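Glucuronoarabinoxylan endo-1,4-beta-xylanase (Clostridium papyrosolvens, PDB 4FMV) is the (beta/alpha)8-barrel-bearing catalytic part of a family 30 glycoside hydrolase, an endoxylanase that cleaves internal beta-1,4 linkages of xylan. Local coordinates at residues A[156-161]-A[183-188]; A[172-177]-A[229-234]; A[188-191]-A[195-198]; A[217-222]-A[258-263]. One frame throughout, in Å; residues are numbered along the deposited sequence. Where two conformers were deposited one is given.

Interaction 1. Residues A[156-161]-A[183-188]; sequences QEMLNF and KNMSDP
M185 lays its methyl end over the root of the M158 side chain, CE coming to 3.5 Å from M158 CB, a closer fit than carbons usually allow. The two side chains cross at about a right angle. M185 does not leave its backbone pointing straight at the other helix; with CG anti to the backbone N (chi1 -163°) and a bend at chi2, the flexible chain swings its end across the gap. The next residue after M158, L159, meets P188, about one turn beyond M185 on its helix. L159 CD2 rests 4.0 Å from P188 CB, while the other branch, CD1, lies 3.7 Å from P188 O, so the leucine straddles the ring and its carbonyl. Proline suits this place: it offers a compact apolar ring, and having no N-H it cannot make the usual helical bond, which fits the kink of helix 183-190 here. Both helices belong to the outer layer of the (beta/alpha)8 barrel, where they flank strand 172-178; M158 touches A175 of that strand and M185 touches P176, so the flexible methionines fill the seam between helices and barrel wall. Away from the contact, Q156 NE2 donates to N160 OD1 at 2.9 Å one turn along; N160 OD1 is met from above its carbonyl plane, 36° out of it, though the donated bond lies close to the amide plane of Q156. On the second helix, S186 OG and D187 OD1 are both hydrogen-bonded to Y216 OH.

Interaction 2. Residues A[172-177]-A[229-234]; sequences RVMAPE and WMTEKY
M174 and W229 meet at about a right angle inside the (beta/alpha)8 barrel, reaching across from strands 172-178 and 227-232, which are not neighbours but stand on either side of strand 201-205. The short strand segments run 64° apart and come no closer than 9.0 Å, so only side chains bridge them. M174 is long and straight as far as SD, then turns at chi3 (-70°), bringing CE obliquely to W229 CE3 at 3.5 Å. The same methyl meets T231 CG2 tip to tip at 3.7 Å. An unbranched methionine suits this span, and the broad indole gives it a large apolar surface, while W229 NE1 is bonded to E227.

Threonine serves both halves of the contact. OG1 sits between the backbone N and the carbonyl carbon, and the methyl branch is left facing M174. T231 OG1 donates a 2.6 Å bond to E177 OE1, the two side chains crossing nearly perpendicularly; it arrives on the anti side of the carboxylate, 30° out of its plane. H205 NE2 also bonds OE1, and S86 and S139 hold OE2, which should fix the rotation of the buried carboxylate. E232 lies near the C-terminal end of barrel strand seven, a position consistent with the nucleophile of clan GH-A enzymes. E177 OE1 lies 5.6 Å from E232 OE1, and R47 makes salt bridges to both, through NH2 and NH1 respectively.

Interaction 3. Residues A[188-191]-A[195-198]; sequences PILN and ALDN
I189 O is hemmed in by the two residues facing it: A195 CB lies 3.7 Å away and L196 CB 3.6 Å. L196 N is nearer still, at 3.3 Å, but its angle is too poor for a hydrogen bond. This is a tight corner between two consecutive helices in the connection between barrel strands 172-178 and 201-205 of the (beta/alpha)8 fold: helix 183-190 ends, a few residues turn the chain, and helix 193-198 sets off. The small methyl of A195 lets the two backbones approach to 5.1 Å between I189 CA and A195 CA. Isoleucine fits because its branches separate. CG2, anti to the backbone N, stays on the A195 side, 4.1 Å from A195 CB, whereas the CG1 branch leads away, its CD1 reaching M158 of helix 155-164.

L190 and L196 form the other half. L190 leaves its helix on the side away from L196, where it packs against L218 and Y219, yet one branch still touches. L196 compensates by holding CG anti to its own N (chi1 179°), which carries both of its methyls over the end of the first helix. The turn is further held by D192 OD2, which accepts a hydrogen bond from A195 N. K226 NZ bonds L196 O. The forked end of L196 thus divides its contacts, CD1 at 3.9 Å from L190 CD2 and CD2 at 3.9 Å from L190 O.

Interaction 4. Residues A[217-222]-A[258-263]; sequences PLYQQK and NMNAYI
Q220 and N258 give up the most surface here, though they barely touch: Q220 NE2 lies 4.1 Å from N258 CB, the side chains crossing at about a right angle with their amide planes 61° apart. A fold at chi2 (-57°) brings the glutamine's amide round toward the loop. The real bond between them runs through water 2, which accepts from Q220 NE2 at 3.1 Å and donates to N258 O at 2.7 Å. Asparagine suits position 258 because it tolerates the positive phi (53°) adopted there after the helix; its own OD1 is bonded to R300.

Y219 supplies a second water link. Its OH is 2.8 Å from water 1, which donates to N260 OD1 at 2.7 Å. Both waters and Q220 NE2 lie at the edge of the tyrosine ring, in its plane. N260 OD1 also accepts from L228 N, and ND2 bonds E15 O.

The waters therefore join helix 217-221 to the loop leading into strand 261-266. Y219 touches both L228 of strand 227-232 and L190 of helix 183-190, while N258 and N260 touch Q14 of strand 11-22.

All four contacts belong to one (beta/alpha)8 barrel. Interactions 1 and 3 lie in its outer helical layer, with centres about 8 Å apart; they share P188 and helix 183-190, and interaction 3 begins where interaction 1 ends. Interaction 2 crosses the barrel interior, its centre about 14 Å from that of interaction 1, with strand 172-178 following helix 155-164 and preceding helix 183-190 in the chain. Interaction 4 centres about 11 Å from interaction 2, their strands 227-232 and 261-266 being neighbours. L190 packs on Y219, connecting interactions 3 and 4. Together they run from the helical coat to the strands at whose ends the family has its active site.

Interaction 1. Residues A[156-161]-A[183-188]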
loop_
_atom_site.group_PDB
_atom_site.type_symbol
_atom_site.label_atom_id
_atom_site.label_comp_id
_atom_site.label_asym_id
_atom_site.label_seq_id
_atom_site.Cartn_x
_atom_site.Cartn_y
_atom_site.Cartn_z
ATOM N N GLN A 156 -13.127 -12.640 16.266
ATOM C CA GLN A 156 -13.759 -13.957 16.102
ATOM C C GLN A 156 -14.704 -13.951 14.901
ATOM O O GLN A 156 -14.760 -14.913 14.145
ATOM C CB GLN A 156 -14.505 -14.401 17.385
ATOM C CG GLN A 156 -15.199 -15.759 17.254
ATOM C CD GLN A 156 -14.218 -16.905 17.145
ATOM O OE1 GLN A 156 -13.238 -16.973 17.896
ATOM N NE2 GLN A 156 -14.462 -17.809 16.204
ATOM N N GLU A 157 -15.448 -12.868 14.722
ATOM C CA GLU A 157 -16.334 -12.765 13.563
ATOM C C GLU A 157 -15.558 -12.864 12.253
ATOM O O GLU A 157 -15.954 -13.599 11.349
ATOM C CB GLU A 157 -17.141 -11.468 13.624
ATOM C CG GLU A 157 -18.401 -11.656 14.458
ATOM C CD GLU A 157 -18.923 -10.379 15.062
ATOM O OE1 GLU A 157 -18.307 -9.310 14.827
ATOM O OE2 GLU A 157 -19.932 -10.454 15.799
ATOM N N MET A 158 -14.476 -12.095 12.155
ATOM C CA MET A 158 -13.573 -12.144 11.003
ATOM C C MET A 158 -13.035 -13.562 10.785
ATOM O O MET A 158 -12.997 -14.042 9.647
ATOM C CB MET A 158 -12.412 -11.173 11.202
ATOM C CG MET A 158 -11.328 -11.243 10.109
ATOM S SD MET A 158 -11.865 -10.670 8.488
ATOM C CE MET A 158 -12.514 -9.047 8.876
ATOM N N LEU A 159 -12.625 -14.228 11.869
ATOM C CA LEU A 159 -12.181 -15.628 11.793
ATOM C C LEU A 159 -13.269 -16.530 11.203
ATOM O O LEU A 159 -13.001 -17.325 10.297
ATOM C CB LEU A 159 -11.736 -16.172 13.173
ATOM C CG LEU A 159 -11.348 -17.664 13.222
ATOM C CD1 LEU A 159 -10.235 -17.999 12.238
ATOM C CD2 LEU A 159 -10.980 -18.136 14.630
ATOM N N ASN A 160 -14.497 -16.396 11.702
ATOM C CA ASN A 160 -15.590 -17.254 11.238
ATOM C C ASN A 160 -15.792 -17.136 9.713
ATOM O O ASN A 160 -15.950 -18.137 9.009
ATOM C CB ASN A 160 -16.891 -16.907 11.958
ATOM C CG ASN A 160 -16.868 -17.284 13.418
ATOM O OD1 ASN A 160 -16.066 -18.118 13.844
ATOM N ND2 ASN A 160 -17.767 -16.682 14.200
ATOM N N PHE A 161 -15.772 -15.903 9.213
ATOM C CA PHE A 161 -15.947 -15.661 7.787
ATOM C C PHE A 161 -14.770 -16.229 6.990
ATOM O O PHE A 161 -14.944 -16.892 5.941
ATOM C CB PHE A 161 -16.086 -14.160 7.514
ATOM C CG PHE A 161 -16.433 -13.849 6.090
ATOM C CD1 PHE A 161 -17.749 -13.800 5.685
ATOM C CD2 PHE A 161 -15.441 -13.650 5.154
ATOM C CE1 PHE A 161 -18.068 -13.538 4.364
ATOM C CE2 PHE A 161 -15.752 -13.386 3.854
ATOM C CZ PHE A 161 -17.072 -13.338 3.459
ATOM N N LYS A 183 -2.531 -6.692 16.127
ATOM C CA LYS A 183 -2.296 -8.093 15.838
ATOM C C LYS A 183 -3.431 -8.961 16.336
ATOM O O LYS A 183 -3.571 -10.082 15.887
ATOM C CB LYS A 183 -0.957 -8.580 16.434
ATOM C CG LYS A 183 0.244 -7.693 16.046
ATOM C CD LYS A 183 0.286 -7.355 14.543
ATOM C CE LYS A 183 1.538 -6.510 14.174
ATOM N NZ LYS A 183 1.482 -5.109 14.742
ATOM N N ASN A 184 -4.238 -8.465 17.266
ATOM C CA ASN A 184 -5.316 -9.303 17.773
ATOM C C ASN A 184 -6.367 -9.537 16.680
ATOM O O ASN A 184 -7.115 -10.517 16.703
ATOM C CB ASN A 184 -5.918 -8.749 19.082
ATOM C CG ASN A 184 -6.677 -7.439 18.886
ATOM O OD1 ASN A 184 -6.508 -6.733 17.885
ATOM N ND2 ASN A 184 -7.502 -7.095 19.863
ATOM N N MET A 185 -6.404 -8.635 15.707
ATOM C CA MET A 185 -7.353 -8.743 14.624
ATOM C C MET A 185 -6.930 -9.840 13.621
ATOM O O MET A 185 -7.796 -10.503 13.028
ATOM C CB MET A 185 -7.502 -7.374 13.939
ATOM C CG MET A 185 -8.743 -7.203 13.062
ATOM S SD MET A 185 -10.312 -7.296 13.966
ATOM C CE MET A 185 -11.159 -8.416 12.877
ATOM N N SER A 186 -5.623 -9.955 13.345
ATOM C CA SER A 186 -5.115 -10.980 12.416
ATOM C C SER A 186 -4.607 -12.309 12.990
ATOM O O SER A 186 -4.535 -13.321 12.262
ATOM C CB SER A 186 -3.971 -10.386 11.602
ATOM O OG SER A 186 -3.095 -9.618 12.421
ATOM N N ASP A 187 -4.326 -12.336 14.288
ATOM C CA ASP A 187 -3.724 -13.517 14.891
ATOM C C ASP A 187 -4.627 -14.733 14.704
ATOM O O ASP A 187 -4.136 -15.820 14.457
ATOM C CB ASP A 187 -3.425 -13.318 16.392
ATOM C CG ASP A 187 -2.116 -12.557 16.649
ATOM O OD1 ASP A 187 -1.386 -12.226 15.687
ATOM O OD2 ASP A 187 -1.816 -12.284 17.829
ATOM N N PRO A 188 -5.952 -14.563 14.856
ATOM C CA PRO A 188 -6.737 -15.801 14.749
ATOM C C PRO A 188 -6.675 -16.421 13.347
ATOM O O PRO A 188 -6.710 -17.649 13.217
ATOM C CB PRO A 188 -8.160 -15.341 15.102
ATOM C CG PRO A 188 -7.941 -14.205 16.058
ATOM C CD PRO A 188 -6.725 -13.470 15.474
#

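Interaction 2. Residues A[172-177]-A[229-234]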
loop_
_atom_site.group_PDB
_atom_site.type_symbol
_atom_site.label_atom_id
_atom_site.label_comp_id
_atom_site.label_asym_id
_atom_site.label_seq_id
_atom_site.Cartn_x
_atom_site.Cartn_y
_atom_site.Cartn_z
ATOM N N ARG A 172 -8.235 -13.405 -4.928
ATOM C CA ARG A 172 -7.422 -13.436 -3.706
ATOM C C ARG A 172 -8.195 -12.697 -2.605
ATOM O O ARG A 172 -8.894 -11.713 -2.875
ATOM C CB ARG A 172 -6.055 -12.771 -3.896
ATOM C CG ARG A 172 -5.076 -13.481 -4.876
ATOM C CD ARG A 172 -3.728 -12.726 -4.862
ATOM N NE ARG A 172 -2.761 -13.214 -5.847
ATOM C CZ ARG A 172 -2.861 -12.967 -7.147
ATOM N NH1 ARG A 172 -3.898 -12.259 -7.596
ATOM N NH2 ARG A 172 -1.942 -13.428 -7.991
ATOM N N VAL A 173 -8.064 -13.170 -1.373
ATOM C CA VAL A 173 -8.739 -12.552 -0.239
ATOM C C VAL A 173 -7.760 -11.753 0.626
ATOM O O VAL A 173 -6.694 -12.251 1.011
ATOM C CB VAL A 173 -9.446 -13.617 0.632
ATOM C CG1 VAL A 173 -9.964 -12.999 1.947
ATOM C CG2 VAL A 173 -10.581 -14.283 -0.153
ATOM N N MET A 174 -8.135 -10.515 0.932
ATOM C CA MET A 174 -7.351 -9.674 1.809
ATOM C C MET A 174 -8.071 -9.544 3.142
ATOM O O MET A 174 -9.278 -9.376 3.179
ATOM C CB MET A 174 -7.196 -8.280 1.188
ATOM C CG MET A 174 -6.645 -7.225 2.141
ATOM S SD MET A 174 -6.478 -5.592 1.324
ATOM C CE MET A 174 -5.105 -5.889 0.197
ATOM N N ALA A 175 -7.324 -9.606 4.236
ATOM C CA ALA A 175 -7.893 -9.281 5.531
ATOM C C ALA A 175 -6.783 -8.981 6.520
ATOM O O ALA A 175 -5.638 -9.364 6.273
ATOM C CB ALA A 175 -8.663 -10.496 6.024
ATOM N N PRO A 176 -7.147 -8.519 7.722
ATOM C CA PRO A 176 -8.309 -7.781 8.256
ATOM C C PRO A 176 -8.382 -6.271 7.987
ATOM O O PRO A 176 -9.402 -5.696 8.329
ATOM C CB PRO A 176 -8.284 -8.125 9.751
ATOM C CG PRO A 176 -6.853 -8.201 10.046
ATOM C CD PRO A 176 -6.203 -8.836 8.815
ATOM N N GLU A 177 -7.285 -5.638 7.554
ATOM C CA GLU A 177 -7.203 -4.177 7.453
ATOM C C GLU A 177 -7.527 -3.461 8.771
ATOM O O GLU A 177 -8.342 -2.540 8.807
ATOM C CB GLU A 177 -8.087 -3.633 6.327
ATOM C CG GLU A 177 -7.662 -4.069 4.897
ATOM C CD GLU A 177 -8.167 -3.092 3.860
ATOM O OE1 GLU A 177 -7.521 -2.037 3.728
ATOM O OE2 GLU A 177 -9.218 -3.356 3.208
ATOM N N TRP A 229 0.627 -6.162 3.125
ATOM C CA TRP A 229 0.584 -4.828 2.542
ATOM C C TRP A 229 0.066 -3.834 3.564
ATOM O O TRP A 229 -0.879 -4.131 4.290
ATOM C CB TRP A 229 -0.393 -4.746 1.370
ATOM C CG TRP A 229 -0.197 -5.660 0.222
ATOM C CD1 TRP A 229 0.763 -6.623 0.057
ATOM C CD2 TRP A 229 -1.019 -5.701 -0.941
ATOM N NE1 TRP A 229 0.573 -7.269 -1.153
ATOM C CE2 TRP A 229 -0.511 -6.708 -1.784
ATOM C CE3 TRP A 229 -2.145 -4.970 -1.359
ATOM C CZ2 TRP A 229 -1.098 -7.016 -3.017
ATOM C CZ3 TRP A 229 -2.723 -5.278 -2.576
ATOM C CH2 TRP A 229 -2.196 -6.280 -3.395
ATOM N N MET A 230 0.633 -2.635 3.564
ATOM C CA MET A 230 0.034 -1.547 4.314
ATOM C C MET A 230 -0.910 -0.892 3.300
ATOM O O MET A 230 -0.466 -0.304 2.310
ATOM C CB MET A 230 1.132 -0.564 4.690
ATOM C CG MET A 230 0.799 0.368 5.823
ATOM S SD MET A 230 -0.606 1.434 5.514
ATOM C CE MET A 230 -0.038 2.403 4.094
ATOM N N THR A 231 -2.212 -1.058 3.517
ATOM C CA THR A 231 -3.218 -0.670 2.521
ATOM C C THR A 231 -3.882 0.705 2.631
ATOM O O THR A 231 -4.651 1.085 1.746
ATOM C CB THR A 231 -4.335 -1.739 2.472
ATOM O OG1 THR A 231 -4.974 -1.823 3.753
ATOM C CG2 THR A 231 -3.755 -3.084 2.113
ATOM N N GLU A 232 -3.716 1.400 3.747
ATOM C CA GLU A 232 -4.173 2.792 3.826
ATOM C C GLU A 232 -3.377 3.626 4.814
ATOM O O GLU A 232 -3.242 3.240 5.985
ATOM C CB GLU A 232 -5.648 2.824 4.214
ATOM C CG GLU A 232 -6.338 4.185 3.974
ATOM C CD GLU A 232 -7.605 4.300 4.770
ATOM O OE1 GLU A 232 -8.479 3.432 4.613
ATOM O OE2 GLU A 232 -7.720 5.232 5.578
ATOM N N LYS A 233 -2.906 4.790 4.380
ATOM C CA LYS A 233 -2.394 5.805 5.296
ATOM C C LYS A 233 -2.493 7.147 4.569
ATOM O O LYS A 233 -2.285 7.220 3.351
ATOM C CB LYS A 233 -0.946 5.475 5.709
ATOM C CG LYS A 233 -0.307 6.458 6.725
ATOM C CD LYS A 233 -1.134 6.575 8.016
ATOM C CE LYS A 233 -0.436 7.477 9.066
ATOM N NZ LYS A 233 0.777 6.839 9.673
ATOM N N TYR A 234 -2.754 8.221 5.292
ATOM C CA TYR A 234 -2.562 9.540 4.699
ATOM C C TYR A 234 -1.742 10.403 5.642
ATOM O O TYR A 234 -1.557 10.062 6.831
ATOM C CB TYR A 234 -3.906 10.211 4.357
ATOM C CG TYR A 234 -4.662 10.648 5.586
ATOM C CD1 TYR A 234 -4.434 11.907 6.146
ATOM C CD2 TYR A 234 -5.571 9.804 6.212
ATOM C CE1 TYR A 234 -5.096 12.326 7.297
ATOM C CE2 TYR A 234 -6.261 10.230 7.357
ATOM C CZ TYR A 234 -6.010 11.484 7.886
ATOM O OH TYR A 234 -6.671 11.915 9.023
#

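Interaction 3. Residues A[188-191]-A[195-198]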
loop_
_atom_site.group_PDB
_atom_site.type_symbol
_atom_site.label_atom_id
_atom_site.label_comp_id
_atom_site.label_asym_id
_atom_site.label_seq_id
_atom_site.Cartn_x
_atom_site.Cartn_y
_atom_site.Cartn_z
ATOM N N PRO A 188 -5.952 -14.563 14.856
ATOM C CA PRO A 188 -6.737 -15.801 14.749
ATOM C C PRO A 188 -6.675 -16.421 13.347
ATOM O O PRO A 188 -6.710 -17.649 13.217
ATOM C CB PRO A 188 -8.160 -15.341 15.102
ATOM C CG PRO A 188 -7.941 -14.205 16.058
ATOM C CD PRO A 188 -6.725 -13.470 15.474
ATOM N N ILE A 189 -6.586 -15.582 12.319
ATOM C CA ILE A 189 -6.460 -16.052 10.938
ATOM C C ILE A 189 -5.150 -16.829 10.774
ATOM O O ILE A 189 -5.132 -17.952 10.247
ATOM C CB ILE A 189 -6.488 -14.857 9.944
ATOM C CG1 ILE A 189 -7.848 -14.156 9.995
ATOM C CG2 ILE A 189 -6.171 -15.307 8.519
ATOM C CD1 ILE A 189 -7.823 -12.782 9.400
ATOM N N LEU A 190 -4.049 -16.235 11.232
ATOM C CA LEU A 190 -2.740 -16.871 11.072
ATOM C C LEU A 190 -2.631 -18.189 11.853
ATOM O O LEU A 190 -1.941 -19.116 11.414
ATOM C CB LEU A 190 -1.607 -15.894 11.457
ATOM C CG LEU A 190 -1.620 -14.574 10.668
ATOM C CD1 LEU A 190 -0.499 -13.620 11.117
ATOM C CD2 LEU A 190 -1.511 -14.864 9.180
ATOM N N ASN A 191 -3.323 -18.287 12.988
ATOM C CA ASN A 191 -3.237 -19.499 13.823
ATOM C C ASN A 191 -4.229 -20.586 13.436
ATOM O O ASN A 191 -4.286 -21.651 14.068
ATOM C CB ASN A 191 -3.451 -19.167 15.300
ATOM C CG ASN A 191 -2.320 -18.370 15.880
ATOM O OD1 ASN A 191 -1.146 -18.611 15.563
ATOM N ND2 ASN A 191 -2.661 -17.399 16.732
ATOM N N ALA A 195 -8.385 -20.810 7.867
ATOM C CA ALA A 195 -8.411 -19.363 7.652
ATOM C C ALA A 195 -7.156 -18.892 6.912
ATOM O O ALA A 195 -7.233 -18.097 5.972
ATOM C CB ALA A 195 -8.546 -18.637 8.980
ATOM N N LEU A 196 -5.999 -19.382 7.346
ATOM C CA LEU A 196 -4.737 -19.005 6.730
ATOM C C LEU A 196 -4.733 -19.369 5.237
ATOM O O LEU A 196 -4.262 -18.594 4.406
ATOM C CB LEU A 196 -3.574 -19.677 7.459
ATOM C CG LEU A 196 -2.154 -19.422 6.925
ATOM C CD1 LEU A 196 -1.822 -17.927 6.846
ATOM C CD2 LEU A 196 -1.144 -20.168 7.792
ATOM N N ASP A 197 -5.264 -20.544 4.912
ATOM C CA ASP A 197 -5.385 -21.002 3.528
ATOM C C ASP A 197 -6.246 -20.055 2.711
ATOM O O ASP A 197 -6.006 -19.840 1.507
ATOM C CB ASP A 197 -6.018 -22.390 3.467
ATOM C CG ASP A 197 -4.993 -23.490 3.414
ATOM O OD1 ASP A 197 -3.826 -23.189 3.088
ATOM O OD2 ASP A 197 -5.348 -24.655 3.696
ATOM N N ASN A 198 -7.276 -19.520 3.361
ATOM C CA ASN A 198 -8.225 -18.646 2.688
ATOM C C ASN A 198 -7.777 -17.182 2.625
ATOM O O ASN A 198 -8.445 -16.372 2.002
ATOM C CB ASN A 198 -9.624 -18.771 3.314
ATOM C CG ASN A 198 -10.269 -20.101 3.007
ATOM O OD1 ASN A 198 -9.859 -20.798 2.069
ATOM N ND2 ASN A 198 -11.276 -20.476 3.799
#

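Interaction 4. Residues A[217-222]-A[258-263]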
loop_
_atom_site.group_PDB
_atom_site.type_symbol
_atom_site.label_atom_id
_atom_site.label_comp_id
_atom_site.label_asym_id
_atom_site.label_seq_id
_atom_site.Cartn_x
_atom_site.Cartn_y
_atom_site.Cartn_z
ATOM N N PRO A 217 6.212 -10.919 13.764
ATOM C CA PRO A 217 6.832 -12.254 13.764
ATOM C C PRO A 217 5.884 -13.398 13.394
ATOM O O PRO A 217 6.273 -14.299 12.639
ATOM C CB PRO A 217 7.295 -12.415 15.210
ATOM C CG PRO A 217 7.609 -11.011 15.633
ATOM C CD PRO A 217 6.565 -10.149 14.970
ATOM N N LEU A 218 4.668 -13.406 13.922
ATOM C CA LEU A 218 3.777 -14.532 13.623
ATOM C C LEU A 218 3.467 -14.612 12.120
ATOM O O LEU A 218 3.477 -15.691 11.520
ATOM C CB LEU A 218 2.475 -14.432 14.414
ATOM C CG LEU A 218 1.529 -15.605 14.183
ATOM C CD1 LEU A 218 2.225 -16.927 14.508
ATOM C CD2 LEU A 218 0.261 -15.451 15.015
ATOM N N TYR A 219 3.213 -13.470 11.499
ATOM C CA TYR A 219 2.999 -13.476 10.054
ATOM C C TYR A 219 4.222 -14.020 9.333
ATOM O O TYR A 219 4.091 -14.856 8.439
ATOM C CB TYR A 219 2.671 -12.084 9.500
ATOM C CG TYR A 219 2.793 -12.069 7.987
ATOM C CD1 TYR A 219 1.757 -12.549 7.186
ATOM C CD2 TYR A 219 3.951 -11.610 7.365
ATOM C CE1 TYR A 219 1.866 -12.558 5.806
ATOM C CE2 TYR A 219 4.074 -11.610 5.974
ATOM C CZ TYR A 219 3.031 -12.093 5.213
ATOM O OH TYR A 219 3.138 -12.118 3.852
ATOM N N GLN A 220 5.414 -13.542 9.698
ATOM C CA GLN A 220 6.632 -14.031 9.045
ATOM C C GLN A 220 6.744 -15.544 9.129
ATOM O O GLN A 220 7.106 -16.203 8.160
ATOM C CB GLN A 220 7.899 -13.375 9.625
ATOM C CG GLN A 220 7.992 -11.884 9.307
ATOM C CD GLN A 220 7.942 -11.599 7.804
ATOM O OE1 GLN A 220 8.430 -12.393 6.981
ATOM N NE2 GLN A 220 7.368 -10.462 7.445
ATOM N N GLN A 221 6.429 -16.113 10.281
ATOM C CA GLN A 221 6.557 -17.556 10.404
ATOM C C GLN A 221 5.470 -18.272 9.585
ATOM O O GLN A 221 5.655 -19.399 9.147
ATOM C CB GLN A 221 6.581 -17.972 11.875
ATOM C CG GLN A 221 5.259 -18.407 12.453
ATOM C CD GLN A 221 5.439 -19.157 13.774
ATOM O OE1 GLN A 221 6.561 -19.277 14.280
ATOM N NE2 GLN A 221 4.339 -19.664 14.336
ATOM N N LYS A 222 4.344 -17.588 9.387
ATOM C CA LYS A 222 3.187 -18.066 8.614
ATOM C C LYS A 222 3.126 -17.567 7.156
ATOM O O LYS A 222 2.089 -17.690 6.509
ATOM C CB LYS A 222 1.847 -17.776 9.331
ATOM C CG LYS A 222 1.730 -18.258 10.793
ATOM C CD LYS A 222 1.649 -19.764 10.941
ATOM C CE LYS A 222 1.193 -20.135 12.356
ATOM N NZ LYS A 222 1.134 -21.620 12.623
ATOM N N ASN A 258 9.081 -5.181 6.496
ATOM C CA ASN A 258 9.284 -6.147 5.401
ATOM C C ASN A 258 8.044 -6.290 4.515
ATOM O O ASN A 258 7.777 -7.337 3.925
ATOM C CB ASN A 258 9.752 -7.514 5.911
ATOM C CG ASN A 258 11.191 -7.489 6.388
ATOM O OD1 ASN A 258 12.127 -7.620 5.598
ATOM N ND2 ASN A 258 11.377 -7.306 7.686
ATOM N N MET A 259 7.309 -5.204 4.386
ATOM C CA MET A 259 6.046 -5.268 3.670
ATOM C C MET A 259 6.243 -5.315 2.174
ATOM O O MET A 259 7.254 -4.820 1.653
ATOM C CB MET A 259 5.152 -4.116 4.099
ATOM C CG MET A 259 4.875 -4.238 5.599
ATOM S SD MET A 259 3.504 -3.256 6.125
ATOM C CE MET A 259 3.263 -3.951 7.770
ATOM N N ASN A 260 5.293 -5.955 1.489
ATOM C CA ASN A 260 5.359 -6.085 0.040
ATOM C C ASN A 260 4.834 -4.853 -0.690
ATOM O O ASN A 260 5.151 -4.633 -1.853
ATOM C CB ASN A 260 4.610 -7.351 -0.405
ATOM C CG ASN A 260 5.111 -8.604 0.306
ATOM O OD1 ASN A 260 4.482 -9.085 1.236
ATOM N ND2 ASN A 260 6.261 -9.118 -0.118
ATOM N N ALA A 261 4.019 -4.046 -0.010
ATOM C CA ALA A 261 3.398 -2.890 -0.649
ATOM C C ALA A 261 3.061 -1.796 0.369
ATOM O O ALA A 261 2.833 -2.091 1.541
ATOM C CB ALA A 261 2.126 -3.323 -1.371
ATOM N N TYR A 262 3.023 -0.545 -0.083
ATOM C CA TYR A 262 2.569 0.568 0.753
ATOM C C TYR A 262 1.587 1.377 -0.093
ATOM O O TYR A 262 1.956 1.929 -1.138
ATOM C CB TYR A 262 3.750 1.429 1.223
ATOM C CG TYR A 262 3.381 2.577 2.174
ATOM C CD1 TYR A 262 2.773 3.738 1.698
ATOM C CD2 TYR A 262 3.672 2.502 3.529
ATOM C CE1 TYR A 262 2.468 4.790 2.539
ATOM C CE2 TYR A 262 3.347 3.554 4.397
ATOM C CZ TYR A 262 2.736 4.689 3.888
ATOM O OH TYR A 262 2.420 5.736 4.735
ATOM N N ILE A 263 0.329 1.437 0.341
ATOM C CA ILE A 263 -0.711 2.089 -0.452
ATOM C C ILE A 263 -1.302 3.269 0.305
ATOM O O ILE A 263 -1.839 3.111 1.395
ATOM C CB ILE A 263 -1.851 1.105 -0.836
ATOM C CG1 ILE A 263 -1.326 -0.038 -1.710
ATOM C CG2 ILE A 263 -3.000 1.835 -1.549
ATOM C CD1 ILE A 263 -1.217 -1.386 -0.983
HETATM O O HOH W 1 5.537 -10.948 2.868
HETATM O O HOH W 2 7.246 -9.957 4.382
#